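PDB 2PY6: methyltransferase FkbM from Methylobacillus flagellatus KT, which probably transfers methyl groups as a member of the FkbM methyltransferase family, to an acceptor that remains unidentified. Local coordinates for residues S346-L351 against T380-S385. Sequence-based numbering, arbitrary orientation.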
loop_
_atom_site.group_PDB
_atom_site.type_symbol
_atom_site.label_atom_id
_atom_site.label_comp_id
_atom_site.label_asym_id
_atom_site.label_seq_id
_atom_site.Cartn_x
_atom_site.Cartn_y
_atom_site.Cartn_z
ATOM N N SER A 346 -1.965 7.041 -37.813
ATOM C CA SER A 346 -2.510 6.113 -38.773
ATOM C C SER A 346 -1.602 4.914 -38.949
ATOM O O SER A 346 -0.443 5.065 -39.338
ATOM C CB SER A 346 -2.682 6.812 -40.125
ATOM O OG SER A 346 -3.021 5.871 -41.128
ATOM N N GLU A 347 -2.108 3.733 -38.618
ATOM C CA GLU A 347 -1.332 2.486 -38.821
ATOM C C GLU A 347 -1.287 2.104 -40.276
ATOM O O GLU A 347 -0.384 1.400 -40.688
ATOM C CB GLU A 347 -1.812 1.351 -37.905
ATOM C CG GLU A 347 -1.337 1.589 -36.448
ATOM C CD GLU A 347 -1.604 0.480 -35.522
ATOM O OE1 GLU A 347 -2.299 -0.450 -35.937
ATOM O OE2 GLU A 347 -1.129 0.544 -34.366
ATOM N N LEU A 348 -2.237 2.584 -41.063
ATOM C CA LEU A 348 -2.217 2.344 -42.498
ATOM C C LEU A 348 -1.074 3.155 -43.111
ATOM O O LEU A 348 -0.332 2.602 -43.895
ATOM C CB LEU A 348 -3.547 2.714 -43.149
ATOM C CG LEU A 348 -3.664 2.394 -44.651
ATOM C CD1 LEU A 348 -3.502 0.919 -44.923
ATOM C CD2 LEU A 348 -5.010 2.906 -45.248
ATOM N N SER A 349 -0.915 4.439 -42.745
ATOM C CA SER A 349 0.213 5.233 -43.254
ATOM C C SER A 349 1.572 4.661 -42.825
ATOM O O SER A 349 2.557 4.670 -43.589
ATOM C CB SER A 349 0.126 6.697 -42.818
ATOM O OG SER A 349 -0.877 7.390 -43.542
ATOM N N ALA A 350 1.623 4.171 -41.602
ATOM C CA ALA A 350 2.830 3.591 -41.086
ATOM C C ALA A 350 3.247 2.342 -41.818
ATOM O O ALA A 350 4.415 2.154 -42.045
ATOM C CB ALA A 350 2.682 3.351 -39.624
ATOM N N LEU A 351 2.286 1.491 -42.181
ATOM C CA LEU A 351 2.538 0.298 -42.938
ATOM C C LEU A 351 2.984 0.601 -44.365
ATOM O O LEU A 351 3.837 -0.101 -44.911
ATOM C CB LEU A 351 1.287 -0.597 -42.971
ATOM C CG LEU A 351 0.923 -1.338 -41.672
ATOM C CD1 LEU A 351 -0.508 -1.863 -41.748
ATOM C CD2 LEU A 351 1.866 -2.444 -41.394
ATOM N N THR A 380 -5.446 -5.227 -42.873
ATOM C CA THR A 380 -5.292 -6.550 -43.485
ATOM C C THR A 380 -5.293 -6.434 -45.014
ATOM O O THR A 380 -4.413 -7.004 -45.694
ATOM C CB THR A 380 -6.422 -7.515 -43.038
ATOM O OG1 THR A 380 -6.391 -7.691 -41.620
ATOM C CG2 THR A 380 -6.247 -8.860 -43.646
ATOM N N ASN A 381 -6.251 -5.678 -45.542
ATOM C CA ASN A 381 -6.365 -5.501 -46.977
ATOM C C ASN A 381 -5.107 -4.868 -47.545
ATOM O O ASN A 381 -4.659 -5.241 -48.621
ATOM C CB ASN A 381 -7.584 -4.634 -47.334
ATOM C CG ASN A 381 -8.923 -5.382 -47.192
ATOM O OD1 ASN A 381 -8.963 -6.609 -47.138
ATOM N ND2 ASN A 381 -10.029 -4.622 -47.160
ATOM N N TYR A 382 -4.544 -3.894 -46.819
ATOM C CA TYR A 382 -3.333 -3.237 -47.285
ATOM C C TYR A 382 -2.147 -4.209 -47.317
ATOM O O TYR A 382 -1.430 -4.288 -48.319
ATOM C CB TYR A 382 -2.976 -1.955 -46.497
ATOM C CG TYR A 382 -1.682 -1.417 -47.063
ATOM C CD1 TYR A 382 -1.657 -0.826 -48.332
ATOM C CD2 TYR A 382 -0.471 -1.622 -46.411
ATOM C CE1 TYR A 382 -0.461 -0.413 -48.934
ATOM C CE2 TYR A 382 0.740 -1.178 -46.975
ATOM C CZ TYR A 382 0.742 -0.603 -48.246
ATOM O OH TYR A 382 1.942 -0.182 -48.802
ATOM N N ILE A 383 -1.911 -4.893 -46.206
ATOM C CA ILE A 383 -0.784 -5.809 -46.104
ATOM C C ILE A 383 -0.824 -6.895 -47.160
ATOM O O ILE A 383 0.202 -7.206 -47.740
ATOM C CB ILE A 383 -0.695 -6.434 -44.660
ATOM C CG1 ILE A 383 -0.203 -5.374 -43.706
ATOM C CG2 ILE A 383 0.243 -7.628 -44.639
ATOM C CD1 ILE A 383 -0.506 -5.632 -42.223
ATOM N N LEU A 384 -1.998 -7.478 -47.400
ATOM C CA LEU A 384 -2.127 -8.554 -48.392
ATOM C C LEU A 384 -1.948 -8.086 -49.826
ATOM O O LEU A 384 -1.567 -8.856 -50.686
ATOM C CB LEU A 384 -3.461 -9.284 -48.250
ATOM C CG LEU A 384 -3.674 -10.083 -46.973
ATOM C CD1 LEU A 384 -5.061 -10.720 -46.958
ATOM C CD2 LEU A 384 -2.594 -11.122 -46.798
ATOM N N SER A 385 -2.193 -6.810 -50.083
ATOM C CA SER A 385 -2.027 -6.254 -51.412
ATOM C C SER A 385 -0.529 -6.121 -51.740
ATOM O O SER A 385 -0.147 -6.075 -52.899
ATOM C CB SER A 385 -2.727 -4.877 -51.504
ATOM O OG SER A 385 -1.973 -3.838 -50.880
#
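Leu348 and Tyr382 both carry CG anti to the backbone N (chi1 -175° and 178°), which carries the two side chains toward each other between neighbouring helices until the CD1 methyl of Leu348 lies 3.3 Å from Tyr382 CB, a tight approach. The helices, 347-352 and 375-386, pack side by side on one face of the central sheet of a Rossmann-like methyltransferase domain. Each follows a strand of that sheet, 338-341 and 364-368, and the short segments run nearly parallel, 11° apart with axes 10.3 Å from each other.

The same Leu348 methyl also reaches the start of the tyrosine ring, 3.7 Å from CG, approaching obliquely. Farther along the ring, Tyr382 CD2 rests 4.0 Å from Leu351 CB, and CE2 lies 3.9 Å from the carbonyl O of Leu351, a van der Waals contact, so the ring touches both the backbone and the side chain of Leu351. Closer to the sheet, Leu351 and Ile383 meet through their ends and are both buried: Ile367 and Met341, on strands of the sheet, touch Leu351, while Leu365 and Phe408 touch Ile383.

The polar bonds nearby stay within each segment. Ser346 is the N-cap of its helix, its OG accepting a nearly straight bond from Ser349 N (3.0 Å). On the other helix, Ser385 OG donates to Tyr382 O at 2.7 Å. At the buried end of the seam, the CD1 methyls of Leu351 and Ile383 sit 3.8 Å apart.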